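PDB 3N0X: possible substrate binding protein of ABC transporter system from Rhodopseudomonas palustris, which probably binds a branched-chain amino acid or related small molecule in the periplasm and delivers it to an ABC-type importer. Local coordinates for residues 139-150 / 169-180; 196-207 / 227-235. All coordinates share one frame; numbering follows the deposited sequence.

Contact 1 (139-150 / 169-180); sequences KQGVTIATLAQD and GATLATEEYVPT
The Y177 ring meets A148 obliquely, with CB of A148 3.8 Å from ring atom CD1; a water lies over one face, offset toward the rim, and bridges T146 OG1 to the E176 carbonyl. Near the plane, Q149 O stands at the edge, and in plane at the phenol end Y177 OH donates to E175 OE1 (2.6 Å), which accepts through its anti lone pair. R155 of helix 152-165 adds a cation-pi contact to the ring. Parallel strands 142-149 and 171-178 flank helix 152-165 in a beta-alpha-beta unit. Their bonds alternate from T171 N to V142 O (3.0 Å) through to D150 N to V178 O (2.7 Å), except at A173, an extra residue that shifts the register by one, so that T146 N takes T174 O. T146 carries OG1 between its backbone N and carbonyl carbon (chi1 60°), which lays the hydroxyl alongside E175, 3.5 Å from CG, and leaves CG2 to meet L172 CD1 at 3.8 Å. The E175 carboxylate, held by Y177 through OE1 and by K162 through OE2, and E176, paired with R191, give edge strand 171-178 a charged margin tied to the helices packed on its two faces.

Contact 2 (196-207 / 227-235); sequences LKDKPGKKIIWV and YGIELSTGG
I205 packs against I229 and L231 at the apolar centre of a beta-alpha-beta unit, in which parallel strands 202-207 and 229-233 are joined by way of helix 215-221 within a periplasmic binding protein fold. CG1 of I205 lies 3.8 Å from CG2 of I229, while L231 runs alongside I205 and brings CD2 to 4.0 Å from its CB. L196 crosses I229 at about a right angle, CB to CD1 3.8 Å; F193 of helix 186-196 also packs on I205 and I229. On the other face of the sheet I204 CG2 presses tightly on S232 CB, and the W206 indole turns its edge to S232 OG. That hydroxyl is bonded to the E251 carbonyl, while W206 stacks on F161 and bonds N133 through NE1. Backbone bonds then zip the strands together from E230 N to K203 O (173° at the hydrogen) as far as V207 N to S232 O. Farther out, the aliphatic part of K197 lies beside the Y227 ring, CD 3.7 Å from CE1, and its NZ pairs with D194. In one of two deposited conformers of E230, OE2 makes a long salt bridge with K202 NZ at 3.6 Å, and a water joins the same two atoms. K203, bent at chi2 and chi3 (105° and 74°), curls NZ back onto the backbone at Y227 and G228, where it bonds Y227 O at 3.0 Å and, weakly, G228 O. A leucine here has no ammonium to offer, which would probably leave the Y227 carbonyl without that bond and the backbone at Y227 and G228 freer to shift. At the far end T233 OG1 donates to V207 O at 2.7 Å, reaching it from above the carbonyl plane rather than along a lone pair.

Contacts 1 and 2 follow one another along the chain, the first closing before the second opens, and their centres lie 9 Å apart. They are outer pairs of one four-stranded parallel sheet ordered 171-178, 142-149, 202-207, 229-233; the central pair, 142-149 with 202-207, joins them. There A145 O and W206 N are 2.9 Å apart, as are T143 N and K202 O, both probable hydrogen bonds, and V142 CG1 packs on I204 CD1. L192 of helix 186-196 touches both A145 and I205, and L196 packs on T143. Two successive beta-alpha-beta units thus share one sheet, which with its helices forms a lobe separate from the six-stranded mixed sheet, as in two-lobed periplasmic binding proteins.

Contact 1 (139-150 / 169-180)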
loop_
_atom_site.group_PDB
_atom_site.type_symbol
_atom_site.label_atom_id
_atom_site.label_comp_id
_atom_site.label_asym_id
_atom_site.label_seq_id
_atom_site.Cartn_x
_atom_site.Cartn_y
_atom_site.Cartn_z
ATOM N N LYS A 139 -4.490 -17.050 14.367
ATOM C CA LYS A 139 -5.008 -17.171 15.734
ATOM C C LYS A 139 -4.738 -18.589 16.199
ATOM O O LYS A 139 -4.425 -19.495 15.403
ATOM C CB LYS A 139 -6.533 -16.934 15.759
ATOM C CG LYS A 139 -7.053 -15.670 15.007
ATOM C CD LYS A 139 -6.767 -14.342 15.713
ATOM C CE LYS A 139 -6.768 -13.175 14.725
ATOM N NZ LYS A 139 -8.142 -12.830 14.201
ATOM N N GLN A 140 -4.896 -18.800 17.498
ATOM C CA GLN A 140 -4.825 -20.143 18.022
ATOM C C GLN A 140 -5.900 -21.004 17.333
ATOM O O GLN A 140 -7.019 -20.550 17.073
ATOM C CB GLN A 140 -5.076 -20.097 19.543
ATOM C CG GLN A 140 -4.762 -21.395 20.207
ATOM C CD GLN A 140 -3.275 -21.739 20.123
ATOM O OE1 GLN A 140 -2.424 -20.990 20.620
ATOM N NE2 GLN A 140 -2.961 -22.873 19.496
ATOM N N GLY A 141 -5.579 -22.236 17.009
ATOM C CA GLY A 141 -6.547 -23.102 16.313
ATOM C C GLY A 141 -6.585 -22.979 14.790
ATOM O O GLY A 141 -7.499 -23.518 14.138
ATOM N N VAL A 142 -5.609 -22.270 14.234
ATOM C CA VAL A 142 -5.492 -22.081 12.791
ATOM C C VAL A 142 -4.165 -22.661 12.281
ATOM O O VAL A 142 -3.112 -22.442 12.889
ATOM C CB VAL A 142 -5.532 -20.589 12.444
ATOM C CG1 VAL A 142 -5.260 -20.353 10.949
ATOM C CG2 VAL A 142 -6.885 -19.960 12.854
ATOM N N THR A 143 -4.233 -23.393 11.156
ATOM C CA THR A 143 -3.049 -23.875 10.446
ATOM C C THR A 143 -3.105 -23.298 9.046
ATOM O O THR A 143 -4.157 -23.348 8.411
ATOM C CB THR A 143 -3.003 -25.413 10.383
ATOM O OG1 THR A 143 -3.094 -25.916 11.739
ATOM C CG2 THR A 143 -1.687 -25.922 9.728
ATOM N N ILE A 144 -1.955 -22.787 8.577
ATOM C CA ILE A 144 -1.833 -22.105 7.318
ATOM C C ILE A 144 -0.802 -22.809 6.429
ATOM O O ILE A 144 0.217 -23.313 6.901
ATOM C CB ILE A 144 -1.433 -20.637 7.550
ATOM C CG1 ILE A 144 -2.617 -19.939 8.221
ATOM C CG2 ILE A 144 -1.084 -19.922 6.229
ATOM C CD1 ILE A 144 -2.292 -18.713 8.905
ATOM N N ALA A 145 -1.102 -22.886 5.124
ATOM C CA ALA A 145 -0.113 -23.187 4.111
ATOM C C ALA A 145 -0.059 -21.990 3.187
ATOM O O ALA A 145 -1.118 -21.408 2.845
ATOM C CB ALA A 145 -0.511 -24.432 3.272
ATOM N N THR A 146 1.128 -21.646 2.709
ATOM C CA THR A 146 1.248 -20.489 1.832
ATOM C C THR A 146 1.568 -20.901 0.388
ATOM O O THR A 146 2.237 -21.887 0.136
ATOM C CB THR A 146 2.332 -19.489 2.337
ATOM O OG1 THR A 146 3.611 -20.132 2.405
ATOM C CG2 THR A 146 1.961 -18.880 3.770
ATOM N N LEU A 147 1.083 -20.094 -0.559
ATOM C CA LEU A 147 1.424 -20.240 -1.969
ATOM C C LEU A 147 1.931 -18.880 -2.425
ATOM O O LEU A 147 1.281 -17.846 -2.220
ATOM C CB LEU A 147 0.209 -20.633 -2.809
ATOM C CG LEU A 147 0.376 -20.665 -4.335
ATOM C CD1 LEU A 147 1.443 -21.689 -4.731
ATOM C CD2 LEU A 147 -0.999 -20.973 -4.992
ATOM N N ALA A 148 3.072 -18.911 -3.120
ATOM C CA ALA A 148 3.715 -17.708 -3.631
ATOM C C ALA A 148 4.459 -18.057 -4.899
ATOM O O ALA A 148 4.733 -19.239 -5.173
ATOM C CB ALA A 148 4.690 -17.120 -2.573
ATOM N N GLN A 149 4.774 -17.024 -5.672
ATOM C CA GLN A 149 5.669 -17.130 -6.826
ATOM C C GLN A 149 7.136 -17.185 -6.364
ATOM O O GLN A 149 7.525 -16.543 -5.370
ATOM C CB GLN A 149 5.457 -15.907 -7.709
ATOM C CG GLN A 149 4.048 -15.831 -8.284
ATOM C CD GLN A 149 3.623 -14.443 -8.641
ATOM O OE1 GLN A 149 3.599 -13.537 -7.813
ATOM N NE2 GLN A 149 3.322 -14.247 -9.932
ATOM N N ASP A 150 7.936 -17.964 -7.093
ATOM C CA ASP A 150 9.337 -18.188 -6.755
ATOM C C ASP A 150 10.199 -17.018 -7.249
ATOM O O ASP A 150 10.980 -17.144 -8.206
ATOM C CB ASP A 150 9.777 -19.521 -7.377
ATOM C CG ASP A 150 11.070 -20.037 -6.829
ATOM O OD1 ASP A 150 11.618 -19.360 -5.914
ATOM O OD2 ASP A 150 11.516 -21.128 -7.260
ATOM N N GLY A 169 -0.146 -17.501 17.476
ATOM C CA GLY A 169 -0.745 -18.790 17.866
ATOM C C GLY A 169 -1.076 -19.729 16.695
ATOM O O GLY A 169 -1.288 -20.934 16.898
ATOM N N ALA A 170 -1.084 -19.213 15.462
ATOM C CA ALA A 170 -1.298 -20.047 14.277
ATOM C C ALA A 170 -0.028 -20.809 13.915
ATOM O O ALA A 170 1.074 -20.348 14.212
ATOM C CB ALA A 170 -1.708 -19.166 13.096
ATOM N N THR A 171 -0.213 -21.950 13.253
ATOM C CA THR A 171 0.896 -22.814 12.811
ATOM C C THR A 171 1.011 -22.684 11.296
ATOM O O THR A 171 -0.008 -22.660 10.600
ATOM C CB THR A 171 0.615 -24.285 13.206
ATOM O OG1 THR A 171 0.570 -24.367 14.640
ATOM C CG2 THR A 171 1.684 -25.233 12.695
ATOM N N LEU A 172 2.240 -22.628 10.798
ATOM C CA LEU A 172 2.521 -22.671 9.363
ATOM C C LEU A 172 2.944 -24.077 9.003
ATOM O O LEU A 172 4.010 -24.529 9.409
ATOM C CB LEU A 172 3.621 -21.672 8.993
ATOM C CG LEU A 172 4.097 -21.667 7.534
ATOM C CD1 LEU A 172 2.952 -21.240 6.628
ATOM C CD2 LEU A 172 5.351 -20.783 7.336
ATOM N N ALA A 173 2.123 -24.777 8.233
ATOM C CA ALA A 173 2.379 -26.175 7.896
ATOM C C ALA A 173 3.364 -26.349 6.745
ATOM O O ALA A 173 4.168 -27.285 6.729
ATOM C CB ALA A 173 1.079 -26.843 7.509
ATOM N N THR A 174 3.260 -25.493 5.734
ATOM C CA THR A 174 4.103 -25.662 4.515
ATOM C C THR A 174 4.095 -24.379 3.720
ATOM O O THR A 174 3.181 -23.556 3.880
ATOM C CB THR A 174 3.648 -26.826 3.613
ATOM O OG1 THR A 174 4.708 -27.134 2.697
ATOM C CG2 THR A 174 2.340 -26.516 2.831
ATOM N N GLU A 175 5.144 -24.203 2.911
ATOM C CA GLU A 175 5.314 -23.071 1.990
ATOM C C GLU A 175 5.592 -23.633 0.619
ATOM O O GLU A 175 6.495 -24.480 0.459
ATOM C CB GLU A 175 6.484 -22.192 2.423
ATOM C CG GLU A 175 6.447 -21.607 3.795
ATOM C CD GLU A 175 7.805 -21.071 4.211
ATOM O OE1 GLU A 175 8.465 -20.298 3.452
ATOM O OE2 GLU A 175 8.264 -21.501 5.293
ATOM N N GLU A 176 4.775 -23.253 -0.357
ATOM C CA GLU A 176 4.990 -23.655 -1.732
ATOM C C GLU A 176 5.381 -22.439 -2.559
ATOM O O GLU A 176 4.705 -21.379 -2.507
ATOM C CB GLU A 176 3.725 -24.299 -2.316
ATOM C CG GLU A 176 3.433 -25.637 -1.751
ATOM C CD GLU A 176 4.302 -26.730 -2.405
ATOM O OE1 GLU A 176 4.935 -26.472 -3.483
ATOM O OE2 GLU A 176 4.299 -27.863 -1.899
ATOM N N TYR A 177 6.426 -22.605 -3.371
ATOM C CA TYR A 177 6.907 -21.565 -4.296
ATOM C C TYR A 177 6.932 -22.138 -5.691
ATOM O O TYR A 177 7.575 -23.147 -5.914
ATOM C CB TYR A 177 8.302 -21.067 -3.902
ATOM C CG TYR A 177 8.349 -20.462 -2.536
ATOM C CD1 TYR A 177 7.904 -19.170 -2.308
ATOM C CD2 TYR A 177 8.767 -21.219 -1.434
ATOM C CE1 TYR A 177 7.909 -18.618 -1.043
ATOM C CE2 TYR A 177 8.737 -20.684 -0.138
ATOM C CZ TYR A 177 8.314 -19.378 0.041
ATOM O OH TYR A 177 8.282 -18.822 1.328
ATOM N N VAL A 178 6.209 -21.506 -6.603
ATOM C CA VAL A 178 6.091 -22.027 -7.967
ATOM C C VAL A 178 6.578 -20.978 -8.944
ATOM O O VAL A 178 6.665 -19.793 -8.610
ATOM C CB VAL A 178 4.627 -22.445 -8.282
ATOM C CG1 VAL A 178 4.163 -23.508 -7.276
ATOM C CG2 VAL A 178 3.690 -21.248 -8.288
ATOM N N PRO A 179 6.915 -21.423 -10.155
ATOM C CA PRO A 179 7.408 -20.448 -11.122
ATOM C C PRO A 179 6.452 -19.276 -11.308
ATOM O O PRO A 179 5.218 -19.417 -11.253
ATOM C CB PRO A 179 7.601 -21.296 -12.383
ATOM C CG PRO A 179 7.907 -22.661 -11.891
ATOM C CD PRO A 179 7.089 -22.807 -10.597
ATOM N N THR A 180 7.012 -18.089 -11.500
ATOM C CA THR A 180 6.222 -16.865 -11.605
ATOM C C THR A 180 5.141 -16.942 -12.669
ATOM O O THR A 180 4.103 -16.328 -12.524
ATOM C CB THR A 180 7.087 -15.631 -11.959
ATOM O OG1 THR A 180 7.927 -15.951 -13.080
ATOM C CG2 THR A 180 7.931 -15.193 -10.761
HETATM O O HOH W 1 0.162 -22.595 18.773
HETATM O O HOH W 2 -2.842 -23.079 15.853
HETATM O O HOH W 3 4.895 -19.933 -0.100
#

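Contact 2 (196-207 / 227-235)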
loop_
_atom_site.group_PDB
_atom_site.type_symbol
_atom_site.label_atom_id
_atom_site.label_comp_id
_atom_site.label_asym_id
_atom_site.label_seq_id
_atom_site.Cartn_x
_atom_site.Cartn_y
_atom_site.Cartn_z
ATOM N N LEU A 196 -2.829 -29.898 4.526
ATOM C CA LEU A 196 -3.769 -29.390 5.486
ATOM C C LEU A 196 -4.945 -30.310 5.851
ATOM O O LEU A 196 -5.535 -30.130 6.914
ATOM C CB LEU A 196 -4.335 -28.082 4.963
ATOM C CG LEU A 196 -3.402 -26.901 4.865
ATOM C CD1 LEU A 196 -4.197 -25.740 4.143
ATOM C CD2 LEU A 196 -2.839 -26.434 6.224
ATOM N N LYS A 197 -5.332 -31.206 4.948
ATOM C CA LYS A 197 -6.606 -31.892 5.073
ATOM C C LYS A 197 -6.818 -32.702 6.349
ATOM O O LYS A 197 -7.965 -32.923 6.733
ATOM C CB LYS A 197 -6.887 -32.775 3.865
ATOM C CG LYS A 197 -5.930 -33.957 3.713
ATOM C CD LYS A 197 -6.261 -34.680 2.454
ATOM C CE LYS A 197 -5.260 -35.774 2.179
ATOM N NZ LYS A 197 -5.607 -36.414 0.840
ATOM N N ASP A 198 -5.739 -33.162 6.972
ATOM C CA ASP A 198 -5.872 -33.979 8.175
ATOM C C ASP A 198 -5.667 -33.191 9.466
ATOM O O ASP A 198 -5.732 -33.779 10.543
ATOM C CB ASP A 198 -4.921 -35.170 8.119
ATOM C CG ASP A 198 -5.311 -36.181 7.057
ATOM O OD1 ASP A 198 -6.528 -36.352 6.767
ATOM O OD2 ASP A 198 -4.391 -36.834 6.499
ATOM N N LYS A 199 -5.504 -31.873 9.374
ATOM C CA LYS A 199 -5.250 -31.061 10.553
ATOM C C LYS A 199 -6.559 -30.803 11.284
ATOM O O LYS A 199 -7.635 -30.668 10.655
ATOM C CB LYS A 199 -4.664 -29.697 10.148
ATOM C CG LYS A 199 -3.352 -29.721 9.373
ATOM C CD LYS A 199 -2.161 -30.172 10.161
ATOM C CE LYS A 199 -0.922 -30.238 9.240
ATOM N NZ LYS A 199 0.247 -30.903 9.873
ATOM N N PRO A 200 -6.492 -30.710 12.610
ATOM C CA PRO A 200 -7.691 -30.299 13.323
ATOM C C PRO A 200 -7.857 -28.776 13.201
ATOM O O PRO A 200 -6.969 -28.106 12.645
ATOM C CB PRO A 200 -7.359 -30.650 14.768
ATOM C CG PRO A 200 -5.887 -30.381 14.864
ATOM C CD PRO A 200 -5.313 -30.757 13.492
ATOM N N GLY A 201 -8.967 -28.228 13.684
ATOM C CA GLY A 201 -9.151 -26.776 13.680
ATOM C C GLY A 201 -9.435 -26.189 12.309
ATOM O O GLY A 201 -10.006 -26.860 11.430
ATOM N N LYS A 202 -9.097 -24.907 12.144
ATOM C CA LYS A 202 -9.319 -24.213 10.892
ATOM C C LYS A 202 -8.072 -24.298 10.038
ATOM O O LYS A 202 -6.958 -24.200 10.555
ATOM C CB LYS A 202 -9.642 -22.742 11.171
ATOM C CG LYS A 202 -9.984 -21.909 9.941
ATOM C CD LYS A 202 -10.407 -20.431 10.256
ATOM C CE LYS A 202 -11.783 -20.390 10.861
ATOM N NZ LYS A 202 -12.299 -18.979 10.869
ATOM N N LYS A 203 -8.269 -24.479 8.745
ATOM C CA LYS A 203 -7.171 -24.629 7.785
ATOM C C LYS A 203 -7.334 -23.599 6.687
ATOM O O LYS A 203 -8.424 -23.467 6.125
ATOM C CB LYS A 203 -7.187 -26.022 7.208
ATOM C CG LYS A 203 -6.907 -27.131 8.234
ATOM C CD LYS A 203 -8.127 -27.867 8.612
ATOM C CE LYS A 203 -8.573 -28.798 7.528
ATOM N NZ LYS A 203 -9.929 -29.402 7.821
ATOM N N ILE A 204 -6.256 -22.883 6.391
ATOM C CA ILE A 204 -6.273 -21.768 5.444
ATOM C C ILE A 204 -5.068 -21.849 4.510
ATOM O O ILE A 204 -3.947 -22.087 4.980
ATOM C CB ILE A 204 -6.223 -20.411 6.158
ATOM C CG1 ILE A 204 -7.326 -20.289 7.236
ATOM C CG2 ILE A 204 -6.353 -19.244 5.126
ATOM C CD1 ILE A 204 -7.233 -18.986 8.091
ATOM N N ILE A 205 -5.298 -21.680 3.218
ATOM C CA ILE A 205 -4.225 -21.465 2.233
ATOM C C ILE A 205 -4.195 -19.958 2.049
ATOM O O ILE A 205 -5.197 -19.371 1.595
ATOM C CB ILE A 205 -4.483 -22.173 0.873
ATOM C CG1 ILE A 205 -4.500 -23.700 1.076
ATOM C CG2 ILE A 205 -3.453 -21.714 -0.155
ATOM C CD1 ILE A 205 -5.047 -24.454 -0.123
ATOM N N TRP A 206 -3.057 -19.330 2.347
ATOM C CA TRP A 206 -2.871 -17.892 2.131
ATOM C C TRP A 206 -2.013 -17.716 0.881
ATOM O O TRP A 206 -0.928 -18.295 0.770
ATOM C CB TRP A 206 -2.249 -17.190 3.355
ATOM C CG TRP A 206 -2.154 -15.731 3.157
ATOM C CD1 TRP A 206 -3.178 -14.852 3.254
ATOM C CD2 TRP A 206 -0.994 -14.952 2.825
ATOM N NE1 TRP A 206 -2.747 -13.568 2.996
ATOM C CE2 TRP A 206 -1.409 -13.588 2.739
ATOM C CE3 TRP A 206 0.350 -15.256 2.601
ATOM C CZ2 TRP A 206 -0.522 -12.550 2.435
ATOM C CZ3 TRP A 206 1.234 -14.201 2.295
ATOM C CH2 TRP A 206 0.784 -12.870 2.226
ATOM N N VAL A 207 -2.517 -16.921 -0.058
ATOM C CA VAL A 207 -1.855 -16.696 -1.327
ATOM C C VAL A 207 -1.290 -15.271 -1.389
ATOM O O VAL A 207 -1.950 -14.281 -0.976
ATOM C CB VAL A 207 -2.837 -16.914 -2.466
ATOM C CG1 VAL A 207 -2.144 -16.739 -3.847
ATOM C CG2 VAL A 207 -3.455 -18.330 -2.391
ATOM N N TYR A 227 -12.241 -30.373 1.780
ATOM C CA TYR A 227 -11.240 -30.747 2.781
ATOM C C TYR A 227 -11.305 -29.883 4.036
ATOM O O TYR A 227 -10.434 -29.983 4.897
ATOM C CB TYR A 227 -9.857 -30.558 2.210
ATOM C CG TYR A 227 -9.534 -31.472 1.076
ATOM C CD1 TYR A 227 -9.412 -32.823 1.288
ATOM C CD2 TYR A 227 -9.308 -30.980 -0.185
ATOM C CE1 TYR A 227 -9.081 -33.679 0.262
ATOM C CE2 TYR A 227 -8.949 -31.828 -1.209
ATOM C CZ TYR A 227 -8.850 -33.178 -0.963
ATOM O OH TYR A 227 -8.513 -34.027 -1.989
ATOM N N GLY A 228 -12.319 -29.032 4.131
ATOM C CA GLY A 228 -12.438 -28.066 5.190
ATOM C C GLY A 228 -11.338 -27.018 5.155
ATOM O O GLY A 228 -10.896 -26.540 6.200
ATOM N N ILE A 229 -10.916 -26.635 3.955
ATOM C CA ILE A 229 -9.893 -25.603 3.775
ATOM C C ILE A 229 -10.505 -24.332 3.212
ATOM O O ILE A 229 -11.331 -24.405 2.276
ATOM C CB ILE A 229 -8.777 -26.121 2.836
ATOM C CG1 ILE A 229 -8.101 -27.341 3.419
ATOM C CG2 ILE A 229 -7.738 -25.025 2.525
ATOM C CD1 ILE A 229 -7.213 -28.135 2.415
ATOM N N GLU A 230 -10.088 -23.189 3.758
ATOM C CA GLU A 230 -10.483 -21.849 3.320
ATOM C C GLU A 230 -9.340 -21.244 2.547
ATOM O O GLU A 230 -8.181 -21.536 2.848
ATOM C CB GLU A 230 -10.666 -20.911 4.535
ATOM C CG GLU A 230 -11.924 -21.056 5.320
ATOM C CD GLU A 230 -12.097 -19.892 6.281
ATOM O OE1 GLU A 230 -12.109 -18.721 5.808
ATOM O OE2 GLU A 230 -12.197 -20.151 7.505
ATOM N N LEU A 231 -9.639 -20.393 1.575
ATOM C CA LEU A 231 -8.618 -19.618 0.883
ATOM C C LEU A 231 -8.590 -18.221 1.454
ATOM O O LEU A 231 -9.598 -17.733 1.959
ATOM C CB LEU A 231 -8.930 -19.501 -0.603
ATOM C CG LEU A 231 -9.059 -20.784 -1.427
ATOM C CD1 LEU A 231 -9.302 -20.434 -2.932
ATOM C CD2 LEU A 231 -7.854 -21.742 -1.234
ATOM N N SER A 232 -7.420 -17.602 1.431
ATOM C CA SER A 232 -7.208 -16.246 1.919
ATOM C C SER A 232 -6.181 -15.548 1.054
ATOM O O SER A 232 -5.246 -16.159 0.549
ATOM C CB SER A 232 -6.771 -16.257 3.397
ATOM O OG SER A 232 -6.497 -14.964 3.962
ATOM N N THR A 233 -6.356 -14.241 0.867
ATOM C CA THR A 233 -5.357 -13.431 0.209
ATOM C C THR A 233 -5.571 -11.971 0.646
ATOM O O THR A 233 -6.612 -11.617 1.267
ATOM C CB THR A 233 -5.400 -13.603 -1.319
ATOM O OG1 THR A 233 -4.219 -13.069 -1.911
ATOM C CG2 THR A 233 -6.661 -12.929 -1.908
ATOM N N GLY A 234 -4.623 -11.109 0.314
ATOM C CA GLY A 234 -4.768 -9.678 0.616
ATOM C C GLY A 234 -5.818 -8.985 -0.236
ATOM O O GLY A 234 -6.280 -9.502 -1.261
ATOM N N GLY A 235 -6.139 -7.764 0.164
ATOM C CA GLY A 235 -7.099 -6.953 -0.575
ATOM C C GLY A 235 -6.480 -6.394 -1.829
ATOM O O GLY A 235 -5.317 -6.669 -2.149
HETATM O O HOH W 4 -10.423 -33.278 5.317
HETATM O O HOH W 5 -11.832 -27.352 9.034
HETATM O O HOH W 6 -12.097 -17.549 8.440
HETATM O O HOH W 7 -11.107 -24.751 7.993
HETATM O O HOH W 8 -1.739 -11.477 -0.488
#